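Long-range contacts in putative DNA-binding protein (Ralstonia eutropha, PDB 3HWU), which is of unknown function but has a PCC (DUF296) domain, assembles as a trimer and may bind DNA: residues G22-Q27 with G110-T115; N28-A33 with G86-H91; E36-A41 with G79-K84; G47-A52 with V72-M77. All blocks are in the same frame, centred on the assembly; numbering follows the deposited sequence. Where two conformers were deposited one is given.

All four contacts belong to one PCC domain, in which helix 25-35 lies on an antiparallel sheet. Interaction 1 ties the start of the helix to strand 103-114, and interaction 2 seats its middle on strand 87-97; their centres are about 14 Å apart, and L26 touches I90 between them. Interactions 3 and 4 pair the same two strands, 40-49 and 72-84, near opposite ends, their centres about 22 Å apart. Interaction 2 adjoins interaction 3, about 6 Å between centres, through backbone bonds of S89 to A82 and H91 to S80. Interaction 1 meets interaction 4, about 9 Å between centres, where L111 packs on M74.

Interaction 1. Residues G22-Q27 with G110-T115; sequences GDNVLQ and GLTVGT
V25 sets its CB against the CD2 branch of L111, 3.7 Å away, the two side chains slanting across each other. CG2 of V25 also reaches CG2 of V113, again at 3.7 Å, here with the side chains nearly perpendicular. L26 approaches the same L111 branch from the next helical position, CG to CD2, also close to a right angle, and one methyl of L111 thus touches two successive residues at the helix start. L111 holds CG between its backbone N and carbonyl carbon (chi1 66°), and this turns the end of the side chain toward the helix.

Beside this apolar row the backbones are laced together. G22 N gives to V113 O, V113 N gives to D23 O at 2.9 Å and 170°, and V25 N gives to L111 O. N24 and T112 form the single beta bridge, and the methyl CG2 of T112 rests on G22 O at 3.6 Å. N24 points its CB away from the strand and uses OD1 to accept from Q27 N at 3.0 Å. The carboxylate of D23 is held by K7 and by the backbone N of R20. The arrangement is an N-capped helix start, with the incoming loop bridged to a strand of the PCC-domain sheet.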
loop_
_atom_site.group_PDB
_atom_site.type_symbol
_atom_site.label_atom_id
_atom_site.label_comp_id
_atom_site.label_asym_id
_atom_site.label_seq_id
_atom_site.Cartn_x
_atom_site.Cartn_y
_atom_site.Cartn_z
ATOM N N GLY A 22 17.447 5.542 13.374
ATOM C CA GLY A 22 18.630 5.943 12.656
ATOM C C GLY A 22 18.885 5.173 11.372
ATOM O O GLY A 22 19.735 5.573 10.609
ATOM N N ASP A 23 18.154 4.085 11.114
ATOM C CA ASP A 23 18.415 3.294 9.899
ATOM C C ASP A 23 17.987 4.046 8.639
ATOM O O ASP A 23 16.894 4.596 8.559
ATOM C CB ASP A 23 17.686 1.949 9.941
ATOM C CG ASP A 23 18.252 0.965 10.945
ATOM O OD1 ASP A 23 19.428 1.130 11.369
ATOM O OD2 ASP A 23 17.570 -0.059 11.258
ATOM N N ASN A 24 18.847 3.971 7.635
ATOM C CA ASN A 24 18.607 4.518 6.332
ATOM C C ASN A 24 17.818 3.493 5.510
ATOM O O ASN A 24 18.326 2.415 5.210
ATOM C CB ASN A 24 19.930 4.853 5.634
ATOM C CG ASN A 24 19.708 5.465 4.276
ATOM O OD1 ASN A 24 19.074 4.841 3.429
ATOM N ND2 ASN A 24 20.167 6.715 4.066
ATOM N N VAL A 25 16.567 3.802 5.220
ATOM C CA VAL A 25 15.636 2.751 4.748
ATOM C C VAL A 25 16.014 2.179 3.387
ATOM O O VAL A 25 16.091 0.955 3.214
ATOM C CB VAL A 25 14.203 3.291 4.770
ATOM C CG1 VAL A 25 13.198 2.270 4.139
ATOM C CG2 VAL A 25 13.755 3.643 6.217
ATOM N N LEU A 26 16.234 3.037 2.393
ATOM C CA LEU A 26 16.532 2.482 1.070
ATOM C C LEU A 26 17.887 1.776 1.070
ATOM O O LEU A 26 18.053 0.777 0.396
ATOM C CB LEU A 26 16.428 3.508 -0.068
ATOM C CG LEU A 26 15.079 4.271 -0.130
ATOM C CD1 LEU A 26 15.118 5.149 -1.366
ATOM C CD2 LEU A 26 13.893 3.356 -0.178
ATOM N N GLN A 27 18.855 2.318 1.803
ATOM C CA GLN A 27 20.156 1.646 1.902
ATOM C C GLN A 27 20.033 0.279 2.577
ATOM O O GLN A 27 20.691 -0.681 2.159
ATOM C CB GLN A 27 21.163 2.550 2.641
ATOM C CG GLN A 27 21.539 3.799 1.872
ATOM C CD GLN A 27 22.454 4.756 2.614
ATOM O OE1 GLN A 27 22.890 4.499 3.762
ATOM N NE2 GLN A 27 22.751 5.866 1.964
ATOM N N GLY A 110 15.388 9.321 -0.383
ATOM C CA GLY A 110 16.034 8.758 0.808
ATOM C C GLY A 110 15.175 9.039 2.032
ATOM O O GLY A 110 14.318 9.929 2.008
ATOM N N LEU A 111 15.354 8.235 3.069
ATOM C CA LEU A 111 14.623 8.412 4.304
ATOM C C LEU A 111 15.299 7.637 5.416
ATOM O O LEU A 111 15.958 6.611 5.165
ATOM C CB LEU A 111 13.127 8.049 4.162
ATOM C CG LEU A 111 12.753 6.602 3.889
ATOM C CD1 LEU A 111 11.223 6.424 3.916
ATOM C CD2 LEU A 111 13.291 6.047 2.548
ATOM N N THR A 112 15.153 8.201 6.617
ATOM C CA THR A 112 15.831 7.741 7.811
ATOM C C THR A 112 14.810 7.556 8.931
ATOM O O THR A 112 14.034 8.469 9.217
ATOM C CB THR A 112 16.915 8.736 8.269
ATOM O OG1 THR A 112 17.851 8.937 7.203
ATOM C CG2 THR A 112 17.651 8.239 9.498
ATOM N N VAL A 113 14.838 6.383 9.572
ATOM C CA VAL A 113 13.938 6.093 10.677
ATOM C C VAL A 113 14.249 7.026 11.852
ATOM O O VAL A 113 15.432 7.210 12.222
ATOM C CB VAL A 113 14.072 4.641 11.145
ATOM C CG1 VAL A 113 13.168 4.294 12.318
ATOM C CG2 VAL A 113 13.829 3.663 9.955
ATOM N N GLY A 114 13.193 7.569 12.449
ATOM C CA GLY A 114 13.312 8.446 13.598
ATOM C C GLY A 114 13.130 7.722 14.898
ATOM O O GLY A 114 13.562 6.574 15.070
ATOM N N THR A 115 12.478 8.388 15.834
ATOM C CA THR A 115 12.237 7.738 17.125
ATOM C C THR A 115 11.017 6.790 16.988
ATOM O O THR A 115 9.890 7.067 17.391
ATOM C CB THR A 115 12.075 8.750 18.209
ATOM O OG1 THR A 115 11.002 9.583 17.854
ATOM C CG2 THR A 115 13.358 9.597 18.404
#

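Interaction 2. Residues N28-A33 with G86-H91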
loop_
_atom_site.group_PDB
_atom_site.type_symbol
_atom_site.label_atom_id
_atom_site.label_comp_id
_atom_site.label_asym_id
_atom_site.label_seq_id
_atom_site.Cartn_x
_atom_site.Cartn_y
_atom_site.Cartn_z
ATOM N N ASN A 28 19.190 0.152 3.588
ATOM C CA ASN A 28 19.010 -1.162 4.203
ATOM C C ASN A 28 18.320 -2.140 3.232
ATOM O O ASN A 28 18.620 -3.325 3.247
ATOM C CB ASN A 28 18.239 -1.038 5.519
ATOM C CG ASN A 28 19.143 -0.815 6.711
ATOM O OD1 ASN A 28 19.588 -1.807 7.310
ATOM N ND2 ASN A 28 19.406 0.410 7.070
ATOM N N LEU A 29 17.405 -1.657 2.401
ATOM C CA LEU A 29 16.813 -2.513 1.354
ATOM C C LEU A 29 17.843 -2.937 0.294
ATOM O O LEU A 29 17.835 -4.083 -0.168
ATOM C CB LEU A 29 15.635 -1.797 0.699
ATOM C CG LEU A 29 14.359 -1.804 1.558
ATOM C CD1 LEU A 29 13.381 -0.723 1.054
ATOM C CD2 LEU A 29 13.702 -3.207 1.576
ATOM N N GLU A 30 18.722 -2.010 -0.088
ATOM C CA GLU A 30 19.851 -2.366 -0.943
ATOM C C GLU A 30 20.699 -3.452 -0.315
ATOM O O GLU A 30 21.107 -4.411 -0.996
ATOM C CB GLU A 30 20.717 -1.147 -1.216
ATOM C CG GLU A 30 20.032 -0.074 -2.074
ATOM C CD GLU A 30 20.732 1.296 -2.115
ATOM O OE1 GLU A 30 21.691 1.524 -1.361
ATOM O OE2 GLU A 30 20.246 2.147 -2.903
ATOM N N GLN A 31 21.007 -3.303 0.980
ATOM C CA GLN A 31 21.809 -4.320 1.645
ATOM C C GLN A 31 21.090 -5.682 1.737
ATOM O O GLN A 31 21.735 -6.737 1.620
ATOM C CB GLN A 31 22.225 -3.824 3.042
ATOM C CG GLN A 31 23.296 -4.728 3.662
ATOM C CD GLN A 31 24.587 -4.661 2.904
ATOM O OE1 GLN A 31 25.001 -3.578 2.450
ATOM N NE2 GLN A 31 25.227 -5.817 2.711
ATOM N N LEU A 32 19.780 -5.685 1.995
ATOM C CA LEU A 32 19.043 -6.932 1.976
ATOM C C LEU A 32 19.147 -7.603 0.584
ATOM O O LEU A 32 19.328 -8.824 0.467
ATOM C CB LEU A 32 17.570 -6.664 2.318
ATOM C CG LEU A 32 16.661 -7.902 2.347
ATOM C CD1 LEU A 32 16.882 -8.769 3.542
ATOM C CD2 LEU A 32 15.174 -7.463 2.296
ATOM N N ALA A 33 19.001 -6.794 -0.454
ATOM C CA ALA A 33 19.103 -7.321 -1.828
ATOM C C ALA A 33 20.455 -8.001 -2.071
ATOM O O ALA A 33 20.537 -9.091 -2.666
ATOM C CB ALA A 33 18.838 -6.189 -2.868
ATOM N N GLY A 86 24.683 -4.008 -12.069
ATOM C CA GLY A 86 25.190 -4.859 -11.024
ATOM C C GLY A 86 24.911 -4.469 -9.583
ATOM O O GLY A 86 25.332 -5.163 -8.651
ATOM N N LYS A 87 24.255 -3.333 -9.395
ATOM C CA LYS A 87 23.974 -2.782 -8.072
ATOM C C LYS A 87 22.477 -2.813 -7.833
ATOM O O LYS A 87 21.702 -2.702 -8.787
ATOM C CB LYS A 87 24.433 -1.331 -7.988
ATOM C CG LYS A 87 25.961 -1.174 -8.230
ATOM C CD LYS A 87 26.421 0.249 -7.984
ATOM C CE LYS A 87 26.018 1.154 -9.082
ATOM N N PRO A 88 22.077 -2.946 -6.566
ATOM C CA PRO A 88 20.643 -2.892 -6.313
ATOM C C PRO A 88 20.062 -1.558 -6.708
ATOM O O PRO A 88 20.682 -0.519 -6.494
ATOM C CB PRO A 88 20.518 -3.132 -4.808
ATOM C CG PRO A 88 21.817 -3.441 -4.322
ATOM C CD PRO A 88 22.850 -3.143 -5.349
ATOM N N SER A 89 18.856 -1.610 -7.240
ATOM C CA SER A 89 18.144 -0.445 -7.746
ATOM C C SER A 89 16.754 -0.430 -7.161
ATOM O O SER A 89 15.884 -1.212 -7.561
ATOM C CB SER A 89 18.077 -0.483 -9.264
ATOM O OG SER A 89 17.362 0.613 -9.789
ATOM N N ILE A 90 16.602 0.348 -6.079
ATOM C CA ILE A 90 15.339 0.406 -5.330
ATOM C C ILE A 90 14.499 1.529 -5.948
ATOM O O ILE A 90 14.961 2.653 -6.168
ATOM C CB ILE A 90 15.582 0.680 -3.819
ATOM C CG1 ILE A 90 16.564 -0.274 -3.168
ATOM C CG2 ILE A 90 14.296 0.641 -3.019
ATOM C CD1 ILE A 90 16.252 -1.734 -3.300
ATOM N N HIS A 91 13.234 1.258 -6.198
ATOM C CA HIS A 91 12.273 2.219 -6.711
ATOM C C HIS A 91 11.175 2.273 -5.683
ATOM O O HIS A 91 10.441 1.294 -5.493
ATOM C CB HIS A 91 11.704 1.765 -8.050
ATOM C CG HIS A 91 10.753 2.720 -8.650
ATOM N ND1 HIS A 91 9.877 2.382 -9.663
ATOM C CD2 HIS A 91 10.539 4.028 -8.381
ATOM C CE1 HIS A 91 9.194 3.459 -10.010
ATOM N NE2 HIS A 91 9.581 4.472 -9.247
HETATM O O HOH W 1 18.754 1.988 -5.180
#
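I90 and P88, two residues apart on strand 87-91, present their side chains to one side of helix 28-33, and the tight part of the contact is there. CG1 of I90 meets CG of E30 at 3.6 Å, while its CD1 reaches CB of L29 at 4.0 Å. The ring of P88 fits beneath the next turn: CG lies 3.5 Å from E30 O, and CB packs on CB of A33. E30 runs across the proline at about a right angle and more obliquely past I90; the touching is done by its CB and CG, the aliphatic part. This is helix-on-sheet packing within the PCC domain, helix and strand crossing at 134° with their axes 8.2 Å apart at closest approach; I81 and W83 of the adjacent strand add to the same apolar layer. Contact across the other flank is looser and runs through water. E30, extended beyond CG (chi2 167°), carries its carboxylate past the apolar row, where OE2 accepts from a water at 2.7 Å. That water accepts in turn from I90 N at 2.9 Å and gives a weak, long bond to P88 O, joining the helix side chain to the strand backbone.

Interaction 3. Residues E36-A41 with G79-K84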
loop_
_atom_site.group_PDB
_atom_site.type_symbol
_atom_site.label_atom_id
_atom_site.label_comp_id
_atom_site.label_asym_id
_atom_site.label_seq_id
_atom_site.Cartn_x
_atom_site.Cartn_y
_atom_site.Cartn_z
ATOM N N GLU A 36 20.897 -11.241 0.567
ATOM C CA GLU A 36 20.016 -12.353 0.286
ATOM C C GLU A 36 19.941 -12.620 -1.233
ATOM O O GLU A 36 19.148 -13.484 -1.653
ATOM C CB GLU A 36 18.609 -12.098 0.863
ATOM C CG GLU A 36 18.545 -12.141 2.380
ATOM C CD GLU A 36 18.762 -13.521 2.996
ATOM O OE1 GLU A 36 18.404 -14.534 2.354
ATOM O OE2 GLU A 36 19.252 -13.585 4.150
ATOM N N HIS A 37 20.728 -11.918 -2.041
ATOM C CA HIS A 37 20.772 -12.141 -3.508
ATOM C C HIS A 37 19.358 -12.146 -4.089
ATOM O O HIS A 37 18.977 -13.015 -4.860
ATOM C CB HIS A 37 21.529 -13.448 -3.820
ATOM C CG HIS A 37 22.765 -13.614 -2.991
ATOM N ND1 HIS A 37 22.808 -14.377 -1.834
ATOM C CD2 HIS A 37 23.953 -12.982 -3.071
ATOM C CE1 HIS A 37 23.996 -14.244 -1.274
ATOM N NE2 HIS A 37 24.713 -13.405 -2.011
ATOM N N ILE A 38 18.562 -11.167 -3.706
ATOM C CA ILE A 38 17.184 -11.076 -4.168
ATOM C C ILE A 38 17.156 -10.897 -5.664
ATOM O O ILE A 38 17.716 -9.908 -6.178
ATOM C CB ILE A 38 16.447 -9.900 -3.450
ATOM C CG1 ILE A 38 16.270 -10.264 -1.983
ATOM C CG2 ILE A 38 15.094 -9.639 -4.131
ATOM C CD1 ILE A 38 15.609 -9.182 -1.079
ATOM N N PRO A 39 16.481 -11.812 -6.403
ATOM C CA PRO A 39 16.453 -11.594 -7.869
ATOM C C PRO A 39 15.650 -10.341 -8.265
ATOM O O PRO A 39 16.093 -9.521 -9.053
ATOM C CB PRO A 39 15.890 -12.906 -8.412
ATOM C CG PRO A 39 16.190 -13.930 -7.309
ATOM C CD PRO A 39 15.946 -13.135 -6.049
ATOM N N SER A 40 14.457 -10.221 -7.689
ATOM C CA SER A 40 13.612 -9.051 -7.755
ATOM C C SER A 40 12.560 -9.194 -6.650
ATOM O O SER A 40 12.368 -10.279 -6.105
ATOM C CB SER A 40 12.946 -8.920 -9.123
ATOM O OG SER A 40 12.117 -10.043 -9.454
ATOM N N ALA A 41 11.882 -8.102 -6.341
ATOM C CA ALA A 41 10.886 -8.120 -5.279
ATOM C C ALA A 41 9.985 -6.908 -5.358
ATOM O O ALA A 41 10.339 -5.875 -5.926
ATOM C CB ALA A 41 11.547 -8.142 -3.880
ATOM N N GLY A 79 7.024 -0.101 -3.270
ATOM C CA GLY A 79 8.170 -0.092 -4.176
ATOM C C GLY A 79 8.611 -1.435 -4.682
ATOM O O GLY A 79 7.896 -2.433 -4.505
ATOM N N SER A 80 9.733 -1.441 -5.371
ATOM C CA SER A 80 10.328 -2.652 -5.920
ATOM C C SER A 80 11.825 -2.664 -5.753
ATOM O O SER A 80 12.487 -1.632 -5.693
ATOM C CB SER A 80 9.986 -2.835 -7.398
ATOM O OG SER A 80 10.450 -1.750 -8.179
ATOM N N ILE A 81 12.349 -3.896 -5.691
ATOM C CA ILE A 81 13.797 -4.189 -5.736
ATOM C C ILE A 81 14.129 -4.807 -7.069
ATOM O O ILE A 81 13.505 -5.798 -7.485
ATOM C CB ILE A 81 14.213 -5.176 -4.639
ATOM C CG1 ILE A 81 13.828 -4.631 -3.246
ATOM C CG2 ILE A 81 15.717 -5.465 -4.674
ATOM C CD1 ILE A 81 14.190 -5.562 -2.037
ATOM N N ALA A 82 15.107 -4.220 -7.753
ATOM C CA ALA A 82 15.668 -4.766 -8.967
ATOM C C ALA A 82 17.141 -4.331 -9.009
ATOM O O ALA A 82 17.711 -3.984 -7.976
ATOM C CB ALA A 82 14.864 -4.367 -10.210
ATOM N N TRP A 83 17.749 -4.433 -10.183
ATOM C CA TRP A 83 19.193 -4.237 -10.354
ATOM C C TRP A 83 19.481 -3.298 -11.504
ATOM O O TRP A 83 18.703 -3.207 -12.440
ATOM C CB TRP A 83 19.885 -5.590 -10.566
ATOM C CG TRP A 83 19.637 -6.481 -9.397
ATOM C CD1 TRP A 83 18.535 -7.266 -9.185
ATOM C CD2 TRP A 83 20.457 -6.607 -8.219
ATOM N NE1 TRP A 83 18.622 -7.846 -7.961
ATOM C CE2 TRP A 83 19.799 -7.487 -7.354
ATOM C CE3 TRP A 83 21.708 -6.112 -7.853
ATOM C CZ2 TRP A 83 20.315 -7.865 -6.134
ATOM C CZ3 TRP A 83 22.231 -6.495 -6.639
ATOM C CH2 TRP A 83 21.547 -7.368 -5.797
ATOM N N LYS A 84 20.598 -2.590 -11.419
ATOM C CA LYS A 84 21.061 -1.811 -12.546
ATOM C C LYS A 84 22.577 -1.745 -12.468
ATOM O O LYS A 84 23.157 -1.343 -11.460
ATOM C CB LYS A 84 20.430 -0.411 -12.547
ATOM C CG LYS A 84 20.854 0.410 -13.780
ATOM C CD LYS A 84 20.021 1.634 -13.970
ATOM C CE LYS A 84 20.507 2.456 -15.225
ATOM N NZ LYS A 84 19.936 3.833 -15.323
#
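The W83 indole meets the 36-41 segment at its edge: I38 O and P39 O both lie at the NE1 side, in the ring plane. Around the rest of the indole, R128 makes a cation-pi contact, and A33 and P88 pack on it. NE1 gives its hydrogen to I38 O at 2.9 Å, the donor standing nearly in line with that C=O although the N-H itself is bent, 141°. The second bond, to P39 O at 3.2 Å, is weak. Sharing one N-H between successive carbonyls holds the indole against the chain just before strand 40-49. Further along, A41 and I81 make an antiparallel hydrogen-bonded pair, A41 N to I81 O at 3.0 Å and I81 N to A41 O at 2.8 Å. Their CB atoms are 4.1 Å apart on the same face of the sheet, and CD1 of I81 also meets CD1 of I38, the two isoleucines crossing at about a right angle. With CG1 anti to the carbonyl carbon (chi1 -57°), I81 can send CD1 to both I38 and A41. I38 and I81 pack against helix 25-35, on L32 and A33, while A41 rests on V122 of strand 117-125; strand 87-97 flanks strand 72-84.

Interaction 4. Residues G47-A52 with V72-M77; sequences GFMSEA and VEMANM
G47, F48 and M49 pair antiparallel with M74, E73 and V72, the outer two pairs hydrogen-bonded and the middle one not, and the strand axes cross at 141°. M49 N gives to V72 O at 2.8 Å and a nearly straight 176°, V72 N returns a bond to M49 O, and M74 N gives to G47 O; the bond from G47 N to M74 O is weak. Just beyond, A75 and N76 form a classic beta bulge.

On one face the selenomethionines M49 and M74 slant across each other and touch through their methyl groups, CE to CE 3.7 Å. M49 is bent at both chi2 and chi3, which folds its CE back over the CA of G47. M74 stays extended until chi3 (73°), and that last turn brings its CE to the M49 methyl. V72 completes this face, its CG2 standing 4.2 Å from CB of M49 and close to CB of A52, beyond the corner in the chain. L111 and C118 cover the two selenomethionines.

Strand 72-84 lies at the trimer interface, where M74 O accepts from ND1 of H93 of the second subunit. On the other face F48 lies oblique to its neighbours, CD1 at 3.3 Å from V72 O and 3.6 Å from the carboxylate carbon CD of E73. E73, bent at chi2, folds its carboxylate back toward F48. OE1 then lies 3.2 Å from G47 O, two acceptors with no bond between them; such a buried approach would tend to raise the pKa of E73, or be relieved by a proton on OE1.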
loop_
_atom_site.group_PDB
_atom_site.type_symbol
_atom_site.label_atom_id
_atom_site.label_comp_id
_atom_site.label_asym_id
_atom_site.label_seq_id
_atom_site.Cartn_x
_atom_site.Cartn_y
_atom_site.Cartn_z
ATOM N N GLY A 47 6.163 3.420 8.874
ATOM C CA GLY A 47 7.084 3.712 9.986
ATOM C C GLY A 47 7.070 5.171 10.365
ATOM O O GLY A 47 6.166 5.878 9.949
ATOM N N PHE A 48 8.043 5.611 11.140
ATOM C CA PHE A 48 8.183 6.995 11.581
ATOM C C PHE A 48 9.586 7.443 11.235
ATOM O O PHE A 48 10.547 6.764 11.608
ATOM C CB PHE A 48 7.977 7.145 13.089
ATOM C CG PHE A 48 8.048 8.556 13.563
ATOM C CD1 PHE A 48 7.028 9.418 13.284
ATOM C CD2 PHE A 48 9.152 8.998 14.201
ATOM C CE1 PHE A 48 7.108 10.756 13.707
ATOM C CE2 PHE A 48 9.250 10.307 14.654
ATOM C CZ PHE A 48 8.263 11.165 14.377
HETATM N N MSE A 49 9.669 8.538 10.478
HETATM C CA MSE A 49 10.931 9.017 9.890
HETATM C C MSE A 49 11.425 10.325 10.503
HETATM O O MSE A 49 10.681 11.289 10.598
HETATM C CB MSE A 49 10.732 9.244 8.413
HETATM C CG MSE A 49 10.262 8.005 7.637
HETATM SE SE MSE A 49 11.468 6.523 7.754
HETATM C CE MSE A 49 10.135 5.158 7.686
ATOM N N SER A 50 12.683 10.381 10.902
ATOM C CA SER A 50 13.280 11.666 11.248
ATOM C C SER A 50 13.430 12.565 10.017
ATOM O O SER A 50 13.298 13.792 10.112
ATOM C CB SER A 50 14.624 11.474 11.911
ATOM O OG SER A 50 15.483 10.669 11.131
ATOM N N GLU A 51 13.665 11.960 8.862
ATOM C CA GLU A 51 13.604 12.730 7.637
ATOM C C GLU A 51 13.239 11.829 6.483
ATOM O O GLU A 51 13.587 10.656 6.470
ATOM C CB GLU A 51 14.895 13.448 7.358
ATOM C CG GLU A 51 16.054 12.567 7.356
ATOM C CD GLU A 51 17.342 13.319 7.039
ATOM O OE1 GLU A 51 17.646 13.505 5.842
ATOM O OE2 GLU A 51 18.031 13.712 7.996
ATOM N N ALA A 52 12.501 12.414 5.550
ATOM C CA ALA A 52 12.091 11.764 4.323
ATOM C C ALA A 52 12.254 12.805 3.222
ATOM O O ALA A 52 11.657 13.872 3.284
ATOM C CB ALA A 52 10.669 11.258 4.416
ATOM N N VAL A 72 8.086 12.765 10.636
ATOM C CA VAL A 72 6.823 12.452 9.984
ATOM C C VAL A 72 6.473 10.971 10.084
ATOM O O VAL A 72 7.346 10.101 10.061
ATOM C CB VAL A 72 6.792 12.853 8.489
ATOM C CG1 VAL A 72 6.693 14.365 8.344
ATOM C CG2 VAL A 72 7.961 12.280 7.719
ATOM N N GLU A 73 5.191 10.688 10.248
ATOM C CA GLU A 73 4.685 9.318 10.075
ATOM C C GLU A 73 4.669 8.982 8.597
ATOM O O GLU A 73 4.249 9.806 7.792
ATOM C CB GLU A 73 3.279 9.185 10.654
ATOM C CG GLU A 73 3.214 9.235 12.207
ATOM C CD GLU A 73 3.730 7.979 12.897
ATOM O OE1 GLU A 73 4.315 7.111 12.245
ATOM O OE2 GLU A 73 3.520 7.864 14.131
HETATM N N MSE A 74 5.157 7.817 8.235
HETATM C CA MSE A 74 5.048 7.313 6.890
HETATM C C MSE A 74 3.855 6.382 6.780
HETATM O O MSE A 74 3.844 5.260 7.308
HETATM C CB MSE A 74 6.312 6.592 6.468
HETATM C CG MSE A 74 6.276 6.207 5.011
HETATM SE SE MSE A 74 7.887 5.517 4.313
HETATM C CE MSE A 74 7.788 3.720 5.218
ATOM N N ALA A 75 2.785 6.944 6.234
ATOM C CA ALA A 75 1.508 6.257 6.145
ATOM C C ALA A 75 1.554 5.046 5.207
ATOM O O ALA A 75 0.858 4.068 5.404
ATOM C CB ALA A 75 0.389 7.253 5.704
ATOM N N ASN A 76 2.418 5.127 4.185
ATOM C CA ASN A 76 2.681 3.989 3.303
ATOM C C ASN A 76 3.942 4.230 2.535
ATOM O O ASN A 76 4.212 5.365 2.172
ATOM C CB ASN A 76 1.505 3.796 2.312
ATOM C CG ASN A 76 1.869 2.801 1.219
ATOM O OD1 ASN A 76 2.404 3.223 0.163
ATOM N ND2 ASN A 76 1.631 1.470 1.439
HETATM N N MSE A 77 4.663 3.148 2.289
HETATM C CA MSE A 77 5.663 3.080 1.242
HETATM C C MSE A 77 5.302 1.902 0.344
HETATM O O MSE A 77 4.854 0.868 0.860
HETATM C CB MSE A 77 7.027 2.816 1.894
HETATM C CG MSE A 77 8.192 2.661 0.895
HETATM SE SE MSE A 77 9.959 2.637 1.750
HETATM C CE MSE A 77 9.811 0.982 2.712
#